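Lithostathine-1-alpha (Homo sapiens, PDB 1QDD) might inhibit spontaneous calcium carbonate precipitation and may be associated with pancreas and brain regeneration. Local coordinates at residues S52-A57 against S93-S98; D73-I78 against S117-T122. The protein carries 1 engineered substitution. All blocks are in the same frame, centred on the assembly; numbering follows the deposited sequence. Where two conformers were deposited one is given.

Both contacts belong to the C-type lectin domain but lie at different depths in it. Contact 1 joins two irregular pieces of chain at the surface, the turn leading into helix 56-68 and the loop after strand 90-91; serine hydroxyls, one leucine and two waters do the work. Contact 2 is partly buried and pairs two antiparallel strands, so backbone hydrogen bonds carry it, with a leucine-isoleucine contact and a serine-asparagine bond beside them. Helix 56-68 runs between them: contact 1 lies just before its start, while Val62 and Ile66 farther along touch Leu118 of contact 2. The two centres are about 17 Å apart.

Contact 1: residues S52-A57 against S93-S98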
loop_
_atom_site.group_PDB
_atom_site.type_symbol
_atom_site.label_atom_id
_atom_site.label_comp_id
_atom_site.label_asym_id
_atom_site.label_seq_id
_atom_site.Cartn_x
_atom_site.Cartn_y
_atom_site.Cartn_z
ATOM N N SER A 52 1.447 0.645 3.713
ATOM C CA SER A 52 1.525 -0.286 4.828
ATOM C C SER A 52 0.156 -0.280 5.519
ATOM O O SER A 52 -0.362 0.805 5.802
ATOM C CB SER A 52 2.571 0.070 5.873
ATOM O OG SER A 52 3.872 0.133 5.360
ATOM N N VAL A 53 -0.465 -1.423 5.695
ATOM C CA VAL A 53 -1.810 -1.556 6.279
ATOM C C VAL A 53 -1.642 -2.069 7.708
ATOM O O VAL A 53 -1.332 -3.248 7.897
ATOM C CB VAL A 53 -2.692 -2.482 5.435
ATOM C CG1 VAL A 53 -4.111 -2.542 5.973
ATOM C CG2 VAL A 53 -2.704 -2.067 3.962
ATOM N N LEU A 54 -1.795 -1.157 8.662
ATOM C CA LEU A 54 -1.459 -1.468 10.048
ATOM C C LEU A 54 -2.610 -1.709 10.972
ATOM O O LEU A 54 -2.378 -2.164 12.110
ATOM C CB LEU A 54 -0.558 -0.321 10.565
ATOM C CG LEU A 54 0.634 -0.015 9.641
ATOM C CD1 LEU A 54 1.463 1.155 10.143
ATOM C CD2 LEU A 54 1.524 -1.238 9.473
ATOM N N THR A 55 -3.841 -1.472 10.566
ATOM C CA THR A 55 -5.041 -1.714 11.361
ATOM C C THR A 55 -6.160 -2.160 10.415
ATOM O O THR A 55 -6.086 -1.865 9.195
ATOM C CB THR A 55 -5.552 -0.481 12.131
ATOM O OG1 THR A 55 -5.938 0.519 11.167
ATOM C CG2 THR A 55 -4.559 0.110 13.117
ATOM N N GLN A 56 -7.214 -2.745 10.940
ATOM C CA GLN A 56 -8.381 -3.112 10.144
ATOM C C GLN A 56 -9.013 -1.868 9.537
ATOM O O GLN A 56 -9.427 -1.889 8.358
ATOM C CB GLN A 56 -9.388 -3.857 11.013
ATOM C CG GLN A 56 -10.509 -4.557 10.241
ATOM C CD GLN A 56 -11.395 -5.308 11.229
ATOM O OE1 GLN A 56 -12.592 -5.076 11.328
ATOM N NE2 GLN A 56 -10.791 -6.151 12.058
ATOM N N ALA A 57 -9.111 -0.776 10.279
ATOM C CA ALA A 57 -9.696 0.463 9.776
ATOM C C ALA A 57 -8.901 1.070 8.628
ATOM O O ALA A 57 -9.505 1.569 7.655
ATOM C CB ALA A 57 -9.880 1.461 10.921
ATOM N N SER A 93 8.171 0.226 4.241
ATOM C CA SER A 93 8.376 1.412 5.056
ATOM C C SER A 93 9.118 1.135 6.358
ATOM O O SER A 93 9.508 2.105 7.035
ATOM C CB SER A 93 7.037 2.047 5.437
ATOM O OG SER A 93 6.320 1.194 6.306
ATOM N N GLY A 94 9.244 -0.112 6.787
ATOM C CA GLY A 94 9.911 -0.426 8.046
ATOM C C GLY A 94 8.963 -0.585 9.216
ATOM O O GLY A 94 9.404 -0.915 10.331
ATOM N N SER A 95 7.680 -0.302 9.073
ATOM C CA SER A 95 6.703 -0.460 10.138
ATOM C C SER A 95 6.541 -1.918 10.551
ATOM O O SER A 95 6.740 -2.826 9.757
ATOM C CB SER A 95 5.355 0.104 9.683
ATOM O OG SER A 95 5.458 1.487 9.413
ATOM N N LEU A 96 6.123 -2.129 11.790
ATOM C CA LEU A 96 5.883 -3.475 12.313
ATOM C C LEU A 96 4.665 -4.121 11.677
ATOM O O LEU A 96 3.735 -3.412 11.231
ATOM C CB LEU A 96 5.688 -3.364 13.832
ATOM C CG LEU A 96 6.915 -2.924 14.639
ATOM C CD1 LEU A 96 6.526 -2.796 16.107
ATOM C CD2 LEU A 96 8.068 -3.893 14.452
ATOM N N VAL A 97 4.560 -5.436 11.648
ATOM C CA VAL A 97 3.386 -6.133 11.121
ATOM C C VAL A 97 2.383 -6.302 12.255
ATOM O O VAL A 97 2.327 -7.295 12.992
ATOM C CB VAL A 97 3.757 -7.480 10.487
ATOM C CG1 VAL A 97 2.540 -8.154 9.856
ATOM C CG2 VAL A 97 4.840 -7.302 9.441
ATOM N N SER A 98 1.510 -5.311 12.402
ATOM C CA SER A 98 0.523 -5.243 13.471
ATOM C C SER A 98 -0.865 -5.712 13.077
ATOM O O SER A 98 -1.822 -5.732 13.860
ATOM C CB SER A 98 0.437 -3.809 14.014
ATOM O OG SER A 98 0.277 -2.865 12.970
HETATM O O HOH W 1 5.351 -0.375 3.074
HETATM O O HOH W 2 -3.956 -3.669 14.313
#
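Leu54 reaches across to the 93-98 loop with its two methyl groups. Its CG stands anti to its own carbonyl carbon (chi1 -51°) and the chain is extended beyond it; CD2 lies 3.6 Å from the carbonyl O of Leu96 and CD1 4.1 Å from CB of Ser95. Hydrogen bonds lie at both ends of the leucine. At one end the hydroxyls of Ser52 and Ser93 come tip to tip, OG to OG 2.8 Å, either one able to donate; Ser93 OG also pairs with Ser95 OG at 3.2 Å, making a row of three serines. A water bridges Ser52 OG and Ser93 N. At the other end Ser98 OG, swung in between its backbone N and carbonyl carbon (chi1 50°), donates to Leu54 O over 2.9 Å, in the carbonyl plane and on a lone pair, with a C=O...O angle of 122°. That same carbonyl takes a second bond from a water that also donates to Ser98 O. Directly after Leu54, Thr55 serves as N-cap of helix 56-68, its OG1 accepting from Glu58 N. Trp91 of strand 90-91 touches Ser52, Leu54 and Val97, so the contact lies against that strand, just ahead of helix 56-68.

Contact 2: residues D73-I78 against S117-T122; sequences DFNVWI and SLTSST
Two antiparallel strands of the C-type lectin fold, 75-78 and 115-119, pair here within its mixed sheet. Val76 and Leu118 form the hydrogen-bonded pair: Leu118 N donates to Val76 O at 2.9 Å and Val76 N to Leu118 O at 3.1 Å. Asn75-Thr119 and Trp77-Ser117 are the flanking non-hydrogen-bonded pairs. Past the last bridge Ser120 N still reaches Phe74 O, 2.9 Å and nearly straight (163° at the hydrogen), carrying the connection into the 3-10 turn at 120-121. Val76 and Leu118 share one face of the sheet, where Val62 and Ile66 of helix 56-68 touch Leu118. Ile78 points toward strand 115-119, and its CG2 lies 3.6 Å from Leu118 CG, the two side chains crossing at about a right angle. Strand 136-143 runs parallel on the other edge of 75-78, and on the opposite face Trp77 meets Trp35 edge-to-face while its NE1 bonds to Glu33 O. Also on that face Ser117 OG donates to Asn75 OD1 over 3.1 Å, arriving 30° from the plane of the amide carbonyl. With chi1 64° the Ser117 hydroxyl turns to Asn75, diagonally across from Ser117 and two residues before its register partner Trp77. At the strand end, Ser120 OG lies at the edge of the Phe74 ring, near its plane and 3.4 Å from CD2.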
loop_
_atom_site.group_PDB
_atom_site.type_symbol
_atom_site.label_atom_id
_atom_site.label_comp_id
_atom_site.label_asym_id
_atom_site.label_seq_id
_atom_site.Cartn_x
_atom_site.Cartn_y
_atom_site.Cartn_z
ATOM N N ASP A 73 -9.256 -3.286 -12.396
ATOM C CA ASP A 73 -8.125 -4.137 -12.047
ATOM C C ASP A 73 -8.454 -5.254 -11.062
ATOM O O ASP A 73 -9.311 -5.096 -10.205
ATOM C CB ASP A 73 -6.983 -3.273 -11.490
ATOM C CG ASP A 73 -6.253 -2.465 -12.532
ATOM O OD1 ASP A 73 -5.264 -1.778 -12.161
ATOM O OD2 ASP A 73 -6.608 -2.471 -13.728
ATOM N N PHE A 74 -7.753 -6.377 -11.194
ATOM C CA PHE A 74 -7.944 -7.526 -10.317
ATOM C C PHE A 74 -6.975 -7.551 -9.139
ATOM O O PHE A 74 -7.321 -8.164 -8.127
ATOM C CB PHE A 74 -7.789 -8.829 -11.131
ATOM C CG PHE A 74 -8.809 -8.974 -12.233
ATOM C CD1 PHE A 74 -8.453 -8.799 -13.553
ATOM C CD2 PHE A 74 -10.107 -9.329 -11.918
ATOM C CE1 PHE A 74 -9.398 -8.941 -14.564
ATOM C CE2 PHE A 74 -11.062 -9.458 -12.921
ATOM C CZ PHE A 74 -10.690 -9.257 -14.229
ATOM N N ASN A 75 -5.774 -7.034 -9.307
ATOM C CA ASN A 75 -4.710 -7.089 -8.304
ATOM C C ASN A 75 -4.049 -5.732 -8.132
ATOM O O ASN A 75 -3.786 -5.043 -9.115
ATOM C CB ASN A 75 -3.593 -8.063 -8.700
ATOM C CG ASN A 75 -4.007 -9.510 -8.583
ATOM O OD1 ASN A 75 -4.055 -10.073 -7.500
ATOM N ND2 ASN A 75 -4.398 -10.074 -9.723
ATOM N N VAL A 76 -3.843 -5.298 -6.888
ATOM C CA VAL A 76 -3.238 -4.006 -6.571
ATOM C C VAL A 76 -2.100 -4.206 -5.568
ATOM O O VAL A 76 -2.337 -4.804 -4.504
ATOM C CB VAL A 76 -4.267 -3.003 -6.012
ATOM C CG1 VAL A 76 -3.629 -1.662 -5.673
ATOM C CG2 VAL A 76 -5.419 -2.789 -6.998
ATOM N N TRP A 77 -0.910 -3.709 -5.827
ATOM C CA TRP A 77 0.202 -3.893 -4.882
ATOM C C TRP A 77 0.072 -3.107 -3.572
ATOM O O TRP A 77 -0.371 -1.958 -3.536
ATOM C CB TRP A 77 1.506 -3.405 -5.522
ATOM C CG TRP A 77 2.190 -4.143 -6.618
ATOM C CD1 TRP A 77 2.615 -3.615 -7.807
ATOM C CD2 TRP A 77 2.575 -5.522 -6.639
ATOM N NE1 TRP A 77 3.237 -4.581 -8.557
ATOM C CE2 TRP A 77 3.222 -5.765 -7.868
ATOM C CE3 TRP A 77 2.419 -6.581 -5.736
ATOM C CZ2 TRP A 77 3.726 -7.022 -8.207
ATOM C CZ3 TRP A 77 2.939 -7.821 -6.076
ATOM C CH2 TRP A 77 3.571 -8.032 -7.309
ATOM N N ILE A 78 0.521 -3.768 -2.502
ATOM C CA ILE A 78 0.736 -3.167 -1.185
ATOM C C ILE A 78 2.207 -3.428 -0.826
ATOM O O ILE A 78 2.899 -4.190 -1.496
ATOM C CB ILE A 78 -0.241 -3.581 -0.099
ATOM C CG1 ILE A 78 -0.157 -5.079 0.216
ATOM C CG2 ILE A 78 -1.668 -3.194 -0.492
ATOM C CD1 ILE A 78 -0.995 -5.514 1.407
ATOM N N SER A 117 -0.370 -8.667 -3.017
ATOM C CA SER A 117 -1.394 -7.824 -3.633
ATOM C C SER A 117 -2.739 -7.966 -2.936
ATOM O O SER A 117 -3.065 -9.004 -2.334
ATOM C CB SER A 117 -1.551 -8.196 -5.108
ATOM O OG SER A 117 -2.024 -9.514 -5.275
ATOM N N LEU A 118 -3.587 -6.950 -3.084
ATOM C CA LEU A 118 -4.999 -6.967 -2.723
ATOM C C LEU A 118 -5.832 -7.511 -3.898
ATOM O O LEU A 118 -5.535 -7.171 -5.052
ATOM C CB LEU A 118 -5.504 -5.564 -2.420
ATOM C CG LEU A 118 -4.807 -4.802 -1.291
ATOM C CD1 LEU A 118 -5.225 -3.334 -1.287
ATOM C CD2 LEU A 118 -5.076 -5.440 0.058
ATOM N N THR A 119 -6.855 -8.292 -3.622
ATOM C CA THR A 119 -7.624 -8.937 -4.689
ATOM C C THR A 119 -9.018 -8.334 -4.836
ATOM O O THR A 119 -9.755 -8.107 -3.874
ATOM C CB THR A 119 -7.706 -10.461 -4.452
ATOM O OG1 THR A 119 -8.359 -10.712 -3.210
ATOM C CG2 THR A 119 -6.330 -11.112 -4.429
ATOM N N SER A 120 -9.418 -8.116 -6.099
ATOM C CA SER A 120 -10.761 -7.611 -6.384
ATOM C C SER A 120 -11.892 -8.557 -6.001
ATOM O O SER A 120 -12.959 -8.084 -5.598
ATOM C CB SER A 120 -10.912 -7.237 -7.858
ATOM O OG SER A 120 -10.877 -8.352 -8.716
ATOM N N SER A 121 -11.647 -9.864 -5.997
ATOM C CA SER A 121 -12.680 -10.841 -5.649
ATOM C C SER A 121 -13.108 -10.736 -4.191
ATOM O O SER A 121 -14.164 -11.238 -3.796
ATOM C CB SER A 121 -12.156 -12.272 -5.842
ATOM O OG SER A 121 -11.748 -12.497 -7.175
ATOM N N THR A 122 -12.264 -10.177 -3.334
ATOM C CA THR A 122 -12.534 -9.977 -1.924
ATOM C C THR A 122 -12.852 -8.529 -1.589
ATOM O O THR A 122 -12.787 -8.117 -0.417
ATOM C CB THR A 122 -11.358 -10.449 -1.040
ATOM O OG1 THR A 122 -10.223 -9.591 -1.243
ATOM C CG2 THR A 122 -11.010 -11.897 -1.349
HETATM O O HOH W 3 -9.372 -10.738 -7.934
#